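Local coordinates for major capsid protein (Faustovirus, PDB 5J7O) that probably builds the capsid of a large double-stranded DNA virus, as a trimer of double jelly-roll subunits, at residues Pro478-Ser483 with Gln512-Val517; Leu342-Glu347 with Tyr370-Pro375; Leu300-Asp305 with Thr416-Tyr421; Leu440-Glu445 with Cys615-Leu620. One frame throughout, in Å; residues are numbered along the deposited sequence.

Contact 1 of 4, residues Pro478-Ser483 with Gln512-Val517; sequences PVYDVS and QNQYIV
Val479 and Asp481 of strand 473-490 face Tyr515 and Asn513 of strand 503-521 as hydrogen-bonded antiparallel pairs, with segment axes 4.6 Å apart at their closest and directions 160° apart. Val479 N reaches Tyr515 O at 2.9 Å, and Tyr515 N returns to Val479 O at 2.8 Å. At Asp481 the register slips: its O takes Gln512 N at 2.7 Å and Asn513 N only weakly, at 3.4 Å. On the face carrying Pro478 and Tyr480, the extended chain of Gln514 lies alongside both side chains, pointing the same way, with OE1 3.3 Å from Pro478 CB. Its amide end also meets Tyr480 at CE1. On the other face Asp481 CG stands beside its own backbone N (chi1 -68°), which brings OD2 within 3.2 Å of Tyr515 CE1 at the ring edge; carboxylate and ring planes are turned 71° apart. A water donates to Asp481 OD2 and Gln512 OE1, spanning the bulge. The Gln512 amide is gripped further by the Gln512 residues of both neighbouring subunits, OE1 bonding to one and NE2 to the other. Ser483 OG is buried against Gln512 CB without a polar partner in the model. Two residues opposite one Asp481 define a classic beta bulge, set here at the trimer interface, where Tyr515 and Ile516 also pair with a strand of the second subunit.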
# COMPACT_ATOMS: atom_id res chain seq x y z
N PRO B 478 10.35 -13.87 16.53
CA PRO B 478 9.37 -14.85 16.06
C PRO B 478 7.95 -14.48 16.47
O PRO B 478 7.72 -13.94 17.56
CB PRO B 478 9.81 -16.16 16.73
CG PRO B 478 11.23 -15.91 17.18
CD PRO B 478 11.29 -14.45 17.50
N VAL B 479 7.00 -14.77 15.59
CA VAL B 479 5.58 -14.69 15.88
C VAL B 479 4.98 -16.06 15.56
O VAL B 479 5.12 -16.55 14.44
CB VAL B 479 4.88 -13.58 15.08
CG1 VAL B 479 3.37 -13.63 15.30
CG2 VAL B 479 5.43 -12.22 15.47
N TYR B 480 4.33 -16.66 16.54
CA TYR B 480 3.87 -18.04 16.45
C TYR B 480 2.36 -18.10 16.24
O TYR B 480 1.60 -17.50 17.01
CB TYR B 480 4.24 -18.84 17.70
CG TYR B 480 5.72 -19.09 17.87
CD1 TYR B 480 6.36 -20.09 17.15
CD2 TYR B 480 6.47 -18.35 18.78
CE1 TYR B 480 7.71 -20.33 17.31
CE2 TYR B 480 7.82 -18.59 18.94
CZ TYR B 480 8.43 -19.58 18.21
OH TYR B 480 9.78 -19.82 18.37
N ASP B 481 1.93 -18.81 15.20
CA ASP B 481 0.55 -19.25 15.07
C ASP B 481 0.43 -20.62 15.72
O ASP B 481 1.05 -21.58 15.26
CB ASP B 481 0.12 -19.30 13.61
CG ASP B 481 0.04 -17.92 12.97
OD1 ASP B 481 0.02 -16.92 13.71
OD2 ASP B 481 -0.00 -17.85 11.72
N VAL B 482 -0.36 -20.71 16.79
CA VAL B 482 -0.42 -21.91 17.62
C VAL B 482 -1.82 -22.50 17.53
O VAL B 482 -2.81 -21.80 17.71
CB VAL B 482 -0.06 -21.59 19.09
CG1 VAL B 482 0.13 -22.88 19.87
CG2 VAL B 482 1.18 -20.72 19.16
N SER B 483 -1.88 -23.80 17.25
CA SER B 483 -3.13 -24.55 17.26
C SER B 483 -3.27 -25.26 18.60
O SER B 483 -2.46 -26.14 18.93
CB SER B 483 -3.18 -25.56 16.11
OG SER B 483 -3.20 -24.91 14.86
N GLN B 512 1.39 -23.95 14.02
CA GLN B 512 0.75 -23.95 12.71
C GLN B 512 1.59 -23.19 11.69
O GLN B 512 1.71 -23.63 10.54
CB GLN B 512 -0.65 -23.35 12.81
CG GLN B 512 -1.48 -23.52 11.55
CD GLN B 512 -2.83 -22.83 11.65
OE1 GLN B 512 -2.95 -21.73 12.19
NE2 GLN B 512 -3.87 -23.49 11.14
N ASN B 513 2.18 -22.07 12.09
CA ASN B 513 3.08 -21.31 11.24
C ASN B 513 3.87 -20.36 12.13
O ASN B 513 3.54 -20.14 13.30
CB ASN B 513 2.31 -20.53 10.17
CG ASN B 513 3.18 -20.12 9.00
OD1 ASN B 513 4.41 -20.26 9.05
ND2 ASN B 513 2.56 -19.62 7.94
N GLN B 514 4.94 -19.80 11.56
CA GLN B 514 5.80 -18.87 12.28
C GLN B 514 6.25 -17.77 11.34
O GLN B 514 6.71 -18.05 10.23
CB GLN B 514 7.02 -19.59 12.87
CG GLN B 514 8.00 -18.66 13.57
CD GLN B 514 9.19 -19.40 14.15
OE1 GLN B 514 10.12 -18.79 14.68
NE2 GLN B 514 9.17 -20.73 14.06
N TYR B 515 6.12 -16.52 11.78
CA TYR B 515 6.59 -15.36 11.05
C TYR B 515 7.85 -14.81 11.71
O TYR B 515 8.05 -14.95 12.92
CB TYR B 515 5.53 -14.25 10.99
CG TYR B 515 4.21 -14.64 10.36
CD1 TYR B 515 3.20 -15.21 11.12
CD2 TYR B 515 3.97 -14.41 9.01
CE1 TYR B 515 1.98 -15.56 10.55
CE2 TYR B 515 2.76 -14.75 8.43
CZ TYR B 515 1.77 -15.32 9.20
OH TYR B 515 0.57 -15.66 8.63
N ILE B 516 8.69 -14.16 10.90
CA ILE B 516 9.86 -13.44 11.39
C ILE B 516 9.62 -11.96 11.18
O ILE B 516 9.42 -11.50 10.05
CB ILE B 516 11.15 -13.89 10.68
CG1 ILE B 516 11.58 -15.28 11.16
CG2 ILE B 516 12.27 -12.89 10.93
CD1 ILE B 516 12.06 -15.32 12.59
N VAL B 517 9.63 -11.20 12.27
CA VAL B 517 9.46 -9.75 12.23
C VAL B 517 10.84 -9.11 12.23
O VAL B 517 11.59 -9.30 13.20
CB VAL B 517 8.62 -9.24 13.41
CG1 VAL B 517 8.55 -7.72 13.40
CG2 VAL B 517 7.23 -9.84 13.37
O HOH W 1 -1.06 -20.15 10.30

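Contact 2 of 4, residues Leu342-Glu347 with Tyr370-Pro375; sequences LQTTVE and YTTYTP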
# COMPACT_ATOMS: atom_id res chain seq x y z
N LEU B 342 12.92 -29.71 11.53
CA LEU B 342 13.21 -30.30 12.83
C LEU B 342 11.95 -30.25 13.68
O LEU B 342 11.45 -29.16 14.01
CB LEU B 342 14.35 -29.56 13.52
CG LEU B 342 14.65 -30.01 14.95
CD1 LEU B 342 15.36 -31.36 14.97
CD2 LEU B 342 15.47 -28.96 15.70
N GLN B 343 11.44 -31.42 14.05
CA GLN B 343 10.25 -31.52 14.89
C GLN B 343 10.69 -31.59 16.35
O GLN B 343 11.40 -32.51 16.75
CB GLN B 343 9.43 -32.75 14.52
CG GLN B 343 8.23 -33.00 15.43
CD GLN B 343 7.40 -34.18 14.97
OE1 GLN B 343 7.69 -34.81 13.96
NE2 GLN B 343 6.34 -34.47 15.73
N THR B 344 10.26 -30.61 17.14
CA THR B 344 10.55 -30.55 18.57
C THR B 344 9.26 -30.84 19.33
O THR B 344 8.32 -30.03 19.29
CB THR B 344 11.13 -29.20 18.97
OG1 THR B 344 12.43 -29.05 18.39
CG2 THR B 344 11.23 -29.08 20.48
N THR B 345 9.21 -31.97 20.02
CA THR B 345 8.02 -32.41 20.74
C THR B 345 8.34 -32.63 22.21
O THR B 345 9.31 -33.32 22.54
CB THR B 345 7.44 -33.69 20.13
OG1 THR B 345 8.49 -34.66 19.98
CG2 THR B 345 6.83 -33.41 18.78
N VAL B 346 7.51 -32.05 23.08
CA VAL B 346 7.56 -32.30 24.51
C VAL B 346 6.22 -32.90 24.92
O VAL B 346 5.16 -32.34 24.61
CB VAL B 346 7.84 -31.02 25.32
CG1 VAL B 346 7.74 -31.30 26.81
CG2 VAL B 346 9.22 -30.47 24.97
N GLU B 347 6.27 -34.05 25.60
CA GLU B 347 5.08 -34.70 26.13
C GLU B 347 5.22 -34.81 27.64
O GLU B 347 6.27 -35.22 28.14
CB GLU B 347 4.88 -36.09 25.51
CG GLU B 347 4.63 -36.08 24.02
CD GLU B 347 4.74 -37.46 23.40
OE1 GLU B 347 3.70 -38.08 23.13
OE2 GLU B 347 5.89 -37.92 23.21
N TYR B 370 3.44 -30.76 23.10
CA TYR B 370 3.83 -29.47 22.55
C TYR B 370 4.77 -29.73 21.39
O TYR B 370 5.81 -30.37 21.57
CB TYR B 370 4.51 -28.60 23.61
CG TYR B 370 3.71 -28.42 24.89
CD1 TYR B 370 2.93 -27.29 25.10
CD2 TYR B 370 3.76 -29.38 25.90
CE1 TYR B 370 2.21 -27.13 26.27
CE2 TYR B 370 3.04 -29.22 27.07
CZ TYR B 370 2.27 -28.10 27.25
OH TYR B 370 1.56 -27.94 28.42
N THR B 371 4.42 -29.24 20.20
CA THR B 371 5.15 -29.56 18.98
C THR B 371 5.45 -28.30 18.19
O THR B 371 4.53 -27.57 17.82
CB THR B 371 4.35 -30.55 18.11
OG1 THR B 371 4.13 -31.76 18.85
CG2 THR B 371 5.12 -30.86 16.83
N THR B 372 6.74 -28.06 17.94
CA THR B 372 7.19 -26.98 17.07
C THR B 372 8.01 -27.56 15.92
O THR B 372 8.49 -28.70 15.99
CB THR B 372 8.05 -25.96 17.84
OG1 THR B 372 9.34 -26.52 18.11
CG2 THR B 372 7.38 -25.56 19.14
N TYR B 373 8.15 -26.77 14.86
CA TYR B 373 8.91 -27.17 13.68
C TYR B 373 9.89 -26.07 13.31
O TYR B 373 9.54 -24.88 13.32
CB TYR B 373 7.99 -27.47 12.50
CG TYR B 373 6.91 -28.48 12.80
CD1 TYR B 373 7.17 -29.85 12.73
CD2 TYR B 373 5.64 -28.08 13.16
CE1 TYR B 373 6.19 -30.78 13.01
CE2 TYR B 373 4.65 -29.00 13.44
CZ TYR B 373 4.93 -30.34 13.36
OH TYR B 373 3.94 -31.26 13.64
N THR B 374 11.12 -26.46 12.98
CA THR B 374 12.18 -25.51 12.63
C THR B 374 12.80 -25.93 11.31
O THR B 374 13.41 -27.02 11.24
CB THR B 374 13.23 -25.44 13.73
OG1 THR B 374 12.59 -25.46 15.01
CG2 THR B 374 14.05 -24.17 13.60
N PRO B 375 12.68 -25.12 10.25
CA PRO B 375 13.35 -25.45 8.99
C PRO B 375 14.85 -25.64 9.20
O PRO B 375 15.50 -24.89 9.93
CB PRO B 375 13.05 -24.24 8.11
CG PRO B 375 11.76 -23.71 8.64
CD PRO B 375 11.82 -23.93 10.13
O HOH W 2 11.59 -27.56 16.02
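Gln343 lies side by side with Tyr373, its CG 3.9 Å from ring atom CE1 and its amide plane turned 47° from the ring. The extended chain carries its amide obliquely past Thr371 of the other strand, NE2 ending 4.0 Å from Thr371 CG2. Farther along this face Thr345 and Thr371 also run alongside each other, and Thr345 CG2 meets Thr371 OG1 at 3.2 Å. That methyl can face across because Thr345 OG1 sits between its backbone N and carbonyl carbon (chi1 50°), from where it bonds to Thr154 O; Thr371 OG1 is held by Arg369 NE. The other face is organised round a water. It donates to Leu342 O at 2.6 Å and to Thr372 OG1 at 3.2 Å, and it also bonds Thr344 OG1 at 2.9 Å; Thr374 OG1 is a fourth partner, though modelled doubtfully close. Thr372 OG1 has a second bond, to Gly264 O of the third subunit. At the far end Val346 O approaches Tyr370 near the ring plane, 3.5 Å from CD2. Between the two faces the strands run antiparallel at 170°, and each of the pairs Leu342-Thr374, Thr344-Thr372 and Val346-Tyr370 exchanges two backbone hydrogen bonds. Within the seven-stranded mixed sheet this is an interior pair: strand 149-158 flanks strand 341-351, bonding Gln343, Thr345 and Glu347, while strand 503-521 flanks strand 364-375 and is bonded through Thr371.

Contact 3 of 4, residues Leu300-Asp305 with Thr416-Tyr421; sequences LFWFRD and TLIRVY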
# COMPACT_ATOMS: atom_id res chain seq x y z
N LEU B 300 21.55 4.68 -13.25
CA LEU B 300 20.99 5.86 -12.57
C LEU B 300 21.91 7.08 -12.73
O LEU B 300 22.35 7.69 -11.76
CB LEU B 300 20.75 5.54 -11.10
CG LEU B 300 20.10 4.19 -10.80
CD1 LEU B 300 20.44 3.74 -9.39
CD2 LEU B 300 18.59 4.26 -10.98
N PHE B 301 22.19 7.43 -13.98
CA PHE B 301 22.96 8.63 -14.27
C PHE B 301 22.03 9.82 -14.53
O PHE B 301 20.82 9.67 -14.70
CB PHE B 301 23.89 8.40 -15.46
CG PHE B 301 25.01 7.44 -15.19
CD1 PHE B 301 25.99 7.75 -14.26
CD2 PHE B 301 25.10 6.24 -15.88
CE1 PHE B 301 27.03 6.87 -14.01
CE2 PHE B 301 26.14 5.36 -15.64
CZ PHE B 301 27.10 5.68 -14.70
N TRP B 302 22.62 11.01 -14.57
CA TRP B 302 21.82 12.23 -14.70
C TRP B 302 21.18 12.32 -16.07
O TRP B 302 20.06 12.84 -16.21
CB TRP B 302 22.68 13.46 -14.41
CG TRP B 302 23.46 13.91 -15.61
CD1 TRP B 302 23.09 14.85 -16.52
CD2 TRP B 302 24.74 13.42 -16.03
NE1 TRP B 302 24.05 14.98 -17.49
CE2 TRP B 302 25.07 14.11 -17.22
CE3 TRP B 302 25.63 12.47 -15.53
CZ2 TRP B 302 26.26 13.88 -17.90
CZ3 TRP B 302 26.81 12.24 -16.21
CH2 TRP B 302 27.11 12.94 -17.38
N PHE B 303 21.84 11.80 -17.11
CA PHE B 303 21.39 12.02 -18.48
C PHE B 303 20.23 11.10 -18.82
O PHE B 303 19.94 10.87 -20.00
CB PHE B 303 22.55 11.83 -19.47
CG PHE B 303 23.28 10.53 -19.32
CD1 PHE B 303 22.79 9.37 -19.89
CD2 PHE B 303 24.48 10.48 -18.63
CE1 PHE B 303 23.48 8.17 -19.76
CE2 PHE B 303 25.17 9.30 -18.50
CZ PHE B 303 24.67 8.14 -19.06
N ARG B 304 19.57 10.55 -17.80
CA ARG B 304 18.33 9.84 -18.03
C ARG B 304 17.21 10.80 -18.40
O ARG B 304 16.31 10.44 -19.17
CB ARG B 304 17.96 9.04 -16.78
CG ARG B 304 16.53 8.54 -16.71
CD ARG B 304 16.41 7.45 -15.65
NE ARG B 304 17.37 6.38 -15.91
CZ ARG B 304 17.12 5.32 -16.68
NH1 ARG B 304 15.93 5.19 -17.24
NH2 ARG B 304 18.05 4.40 -16.87
N ASP B 305 17.26 12.02 -17.88
CA ASP B 305 16.33 13.08 -18.23
C ASP B 305 16.41 13.36 -19.73
O ASP B 305 17.51 13.64 -20.24
CB ASP B 305 16.68 14.34 -17.43
CG ASP B 305 15.61 15.41 -17.51
OD1 ASP B 305 14.86 15.46 -18.50
OD2 ASP B 305 15.54 16.23 -16.57
N THR B 416 26.23 22.09 -20.27
CA THR B 416 25.11 21.48 -19.59
C THR B 416 25.49 21.18 -18.15
O THR B 416 26.61 20.74 -17.87
CB THR B 416 24.65 20.18 -20.28
OG1 THR B 416 23.70 19.51 -19.45
CG2 THR B 416 25.83 19.26 -20.54
N LEU B 417 24.55 21.42 -17.24
CA LEU B 417 24.74 21.01 -15.85
C LEU B 417 24.57 19.50 -15.73
O LEU B 417 23.73 18.90 -16.39
CB LEU B 417 23.75 21.72 -14.94
CG LEU B 417 24.29 22.91 -14.15
CD1 LEU B 417 25.08 23.82 -15.06
CD2 LEU B 417 23.15 23.67 -13.49
N ILE B 418 25.40 18.89 -14.88
CA ILE B 418 25.31 17.47 -14.60
C ILE B 418 25.33 17.27 -13.09
O ILE B 418 25.81 18.12 -12.33
CB ILE B 418 26.44 16.66 -15.26
CG1 ILE B 418 27.74 16.79 -14.47
CG2 ILE B 418 26.66 17.11 -16.70
CD1 ILE B 418 28.87 15.94 -15.02
N ARG B 419 24.79 16.14 -12.65
CA ARG B 419 24.84 15.73 -11.26
C ARG B 419 25.63 14.43 -11.16
O ARG B 419 25.38 13.49 -11.92
CB ARG B 419 23.43 15.54 -10.67
CG ARG B 419 22.90 16.74 -9.90
CD ARG B 419 22.42 17.85 -10.83
NE ARG B 419 21.64 18.85 -10.11
CZ ARG B 419 20.89 19.78 -10.69
NH1 ARG B 419 20.81 19.84 -12.02
NH2 ARG B 419 20.22 20.66 -9.95
N VAL B 420 26.57 14.38 -10.23
CA VAL B 420 27.48 13.25 -10.10
C VAL B 420 27.45 12.74 -8.67
O VAL B 420 27.25 13.50 -7.72
CB VAL B 420 28.92 13.64 -10.50
CG1 VAL B 420 29.04 13.72 -12.02
CG2 VAL B 420 29.32 14.96 -9.87
N TYR B 421 27.65 11.43 -8.53
CA TYR B 421 27.71 10.81 -7.21
C TYR B 421 29.09 10.99 -6.61
O TYR B 421 30.11 10.95 -7.31
CB TYR B 421 27.37 9.32 -7.30
CG TYR B 421 25.98 9.03 -7.82
CD1 TYR B 421 24.89 9.01 -6.96
CD2 TYR B 421 25.76 8.77 -9.16
CE1 TYR B 421 23.62 8.74 -7.43
CE2 TYR B 421 24.49 8.50 -9.64
CZ TYR B 421 23.43 8.49 -8.77
OH TYR B 421 22.16 8.22 -9.24
O HOH W 3 23.24 16.31 -20.00
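The loop joining strands 293-298 and 310-311, with its short 3-10 segment at 302-304, docks through Trp302 and Leu300 on Ile418 and Tyr421 of strand 415-428, consistent with a junction between the two jelly rolls. Ile418 comes down over one indole face: its CB is 3.6 Å from the centroid of the five-membered ring of Trp302 and 16° off the ring normal, a CH-pi contact. Its CG2 methyl adds a close touch, 3.4 Å from Trp302 CE2. On the opposite indole face lies Phe303 CD2, so both faces are contacted, one centrally by Ile418 and the other near its rim. Trp302 CG occupies the position between backbone N and carbonyl carbon (chi1 83°), swinging the indole over the strand while CB stays 3.7 Å from Arg419 O. The indole nitrogen also finds a bridge: Trp302 NE1 donates to a water at 3.0 Å, and that water lies 3.3 Å from Thr416 OG1. At the other end of the contact Tyr421 OH donates to Leu300 O at 2.6 Å. The hydroxyl lies in the carbonyl plane with a C=O...O angle of 148°, and Leu300 O in turn lies at the edge of the Tyr421 ring, 3.1 Å from Tyr421 CE2. Leu300 is anchored from its backbone N too, by Tyr201 OH. Around the site, Leu198 of strand 196-202 and Phe191 of strand 186-193 pack on Trp302, while strand 607-620 bonds strand 415-428 through Ile418 and Val420.

Contact 4 of 4, residues Leu440-Glu445 with Cys615-Leu620; sequences LKWPVE and CINFLL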
# COMPACT_ATOMS: atom_id res chain seq x y z
N LEU B 440 34.12 15.19 -1.06
CA LEU B 440 33.39 16.36 -1.53
C LEU B 440 34.36 17.39 -2.10
O LEU B 440 35.22 17.90 -1.38
CB LEU B 440 32.56 16.95 -0.40
CG LEU B 440 31.57 15.95 0.21
CD1 LEU B 440 30.64 16.63 1.21
CD2 LEU B 440 30.79 15.27 -0.89
N LYS B 441 34.20 17.70 -3.39
CA LYS B 441 35.01 18.71 -4.06
C LYS B 441 34.20 19.81 -4.72
O LYS B 441 34.76 20.87 -5.02
CB LYS B 441 35.91 18.07 -5.13
CG LYS B 441 37.20 17.47 -4.61
CD LYS B 441 37.00 16.08 -4.05
CE LYS B 441 38.33 15.42 -3.73
NZ LYS B 441 38.16 14.02 -3.27
N TRP B 442 32.91 19.60 -4.96
CA TRP B 442 32.07 20.46 -5.78
C TRP B 442 30.83 20.85 -5.00
O TRP B 442 30.58 20.32 -3.91
CB TRP B 442 31.71 19.73 -7.08
CG TRP B 442 32.93 19.36 -7.88
CD1 TRP B 442 34.09 20.06 -7.97
CD2 TRP B 442 33.11 18.17 -8.66
NE1 TRP B 442 34.98 19.40 -8.78
CE2 TRP B 442 34.41 18.24 -9.21
CE3 TRP B 442 32.30 17.07 -8.96
CZ2 TRP B 442 34.91 17.24 -10.05
CZ3 TRP B 442 32.81 16.08 -9.79
CH2 TRP B 442 34.10 16.17 -10.32
N PRO B 443 30.03 21.80 -5.51
CA PRO B 443 28.80 22.17 -4.80
C PRO B 443 27.90 20.96 -4.58
O PRO B 443 27.69 20.15 -5.49
CB PRO B 443 28.15 23.19 -5.74
CG PRO B 443 29.28 23.78 -6.47
CD PRO B 443 30.26 22.67 -6.68
N VAL B 444 27.38 20.84 -3.37
CA VAL B 444 26.58 19.70 -2.96
C VAL B 444 25.13 20.13 -2.83
O VAL B 444 24.82 21.09 -2.12
CB VAL B 444 27.09 19.10 -1.64
CG1 VAL B 444 26.22 17.93 -1.21
CG2 VAL B 444 28.55 18.67 -1.78
N GLU B 445 24.23 19.40 -3.51
CA GLU B 445 22.80 19.63 -3.35
C GLU B 445 22.27 18.97 -2.08
O GLU B 445 21.58 19.61 -1.28
CB GLU B 445 22.05 19.11 -4.57
CG GLU B 445 22.17 19.96 -5.82
CD GLU B 445 21.28 19.46 -6.94
OE1 GLU B 445 21.38 18.27 -7.30
OE2 GLU B 445 20.46 20.26 -7.45
N CYS B 615 26.53 16.00 -6.26
CA CYS B 615 27.21 17.26 -6.52
C CYS B 615 26.84 17.80 -7.90
O CYS B 615 26.28 17.10 -8.74
CB CYS B 615 28.73 17.07 -6.43
SG CYS B 615 29.31 16.50 -4.82
N ILE B 616 27.15 19.08 -8.10
CA ILE B 616 26.90 19.77 -9.36
C ILE B 616 28.23 19.95 -10.08
O ILE B 616 29.20 20.43 -9.49
CB ILE B 616 26.22 21.13 -9.13
CG1 ILE B 616 24.78 20.95 -8.67
CG2 ILE B 616 26.27 21.97 -10.40
CD1 ILE B 616 24.03 22.25 -8.46
N ASN B 617 28.26 19.56 -11.35
CA ASN B 617 29.40 19.84 -12.21
C ASN B 617 28.85 20.29 -13.56
O ASN B 617 27.66 20.57 -13.71
CB ASN B 617 30.34 18.63 -12.32
CG ASN B 617 31.75 19.03 -12.70
OD1 ASN B 617 31.96 19.98 -13.45
ND2 ASN B 617 32.73 18.31 -12.17
N PHE B 618 29.74 20.38 -14.55
CA PHE B 618 29.39 20.94 -15.85
C PHE B 618 30.03 20.09 -16.94
O PHE B 618 30.93 19.29 -16.69
CB PHE B 618 29.85 22.40 -15.95
CG PHE B 618 29.59 23.20 -14.70
CD1 PHE B 618 28.40 23.88 -14.52
CD2 PHE B 618 30.54 23.25 -13.69
CE1 PHE B 618 28.16 24.60 -13.37
CE2 PHE B 618 30.31 23.97 -12.53
CZ PHE B 618 29.11 24.65 -12.38
N LEU B 619 29.55 20.28 -18.17
CA LEU B 619 30.02 19.51 -19.31
C LEU B 619 30.02 20.41 -20.54
O LEU B 619 28.97 20.95 -20.92
CB LEU B 619 29.14 18.28 -19.55
CG LEU B 619 29.76 17.11 -20.33
CD1 LEU B 619 30.84 16.44 -19.50
CD2 LEU B 619 28.69 16.11 -20.73
N LEU B 620 31.19 20.59 -21.15
CA LEU B 620 31.29 21.43 -22.33
C LEU B 620 30.81 20.68 -23.57
O LEU B 620 30.70 19.45 -23.58
CB LEU B 620 32.72 21.92 -22.54
CG LEU B 620 33.27 22.94 -21.54
CD1 LEU B 620 34.51 23.62 -22.10
CD2 LEU B 620 32.21 23.96 -21.16
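Trp442 starts against strand 607-620 at its CB, 3.5 Å from Ile616 O and 4.0 Å from Cys615 CB, which lies at the ring edge near the indole plane. With CG beside the backbone N (chi1 -60°), the indole is carried along the strand to Asn617. There the amide nitrogen sits over the six-membered part of the ring: Asn617 ND2 is 3.0 Å above the indole plane, displaced toward the rim. Among the ring atoms CE2 is 3.4 Å from Asn617 ND2, and the outermost, CH2, is 3.1 Å from it. The amide plane stands 70° from the indole, so the NH2 end, not the flat face of the amide, meets the ring; Asn617 OD1 meanwhile accepts from Phe618 N. Lys441 CB covers part of the opposite indole face. The next residues supply the backbone link, Ile616 N to Pro443 O at 2.9 Å. Val444 and Cys615 then form a non-hydrogen-bonded antiparallel pair, with SG 3.8 Å from Val444 CG2. Glu445 crosses Ile616 at about a right angle, CG 4.0 Å from Ile616 CD1, and sends its carboxylate to Arg419. A loop thus enters strand 444-453 beside strand 607-620, and the corner at Glu445 turns the chain between sheets or faces, as fits the antiparallel sheets of a jelly-roll.

Overall arrangement
The four contacts form two clusters on opposite sides of the chain's centre. Contacts 1 and 2 have centres 13 Å apart and share one sheet, strands 503-521 and 364-375 being neighbours in it; both reach the third subunit. Contacts 3 and 4 have centres 10 Å apart and meet directly: Arg419 NH2 and Glu445 OE2 form a 2.6 Å salt bridge, and strands 415-428 and 607-620 lie side by side. Between clusters the nearest atoms are at least about 27 Å apart, for contacts 1 and 3. Along the sequence, however, contact 1 is nested in the loop closed by contact 4, and contact 2 in that closed by contact 3.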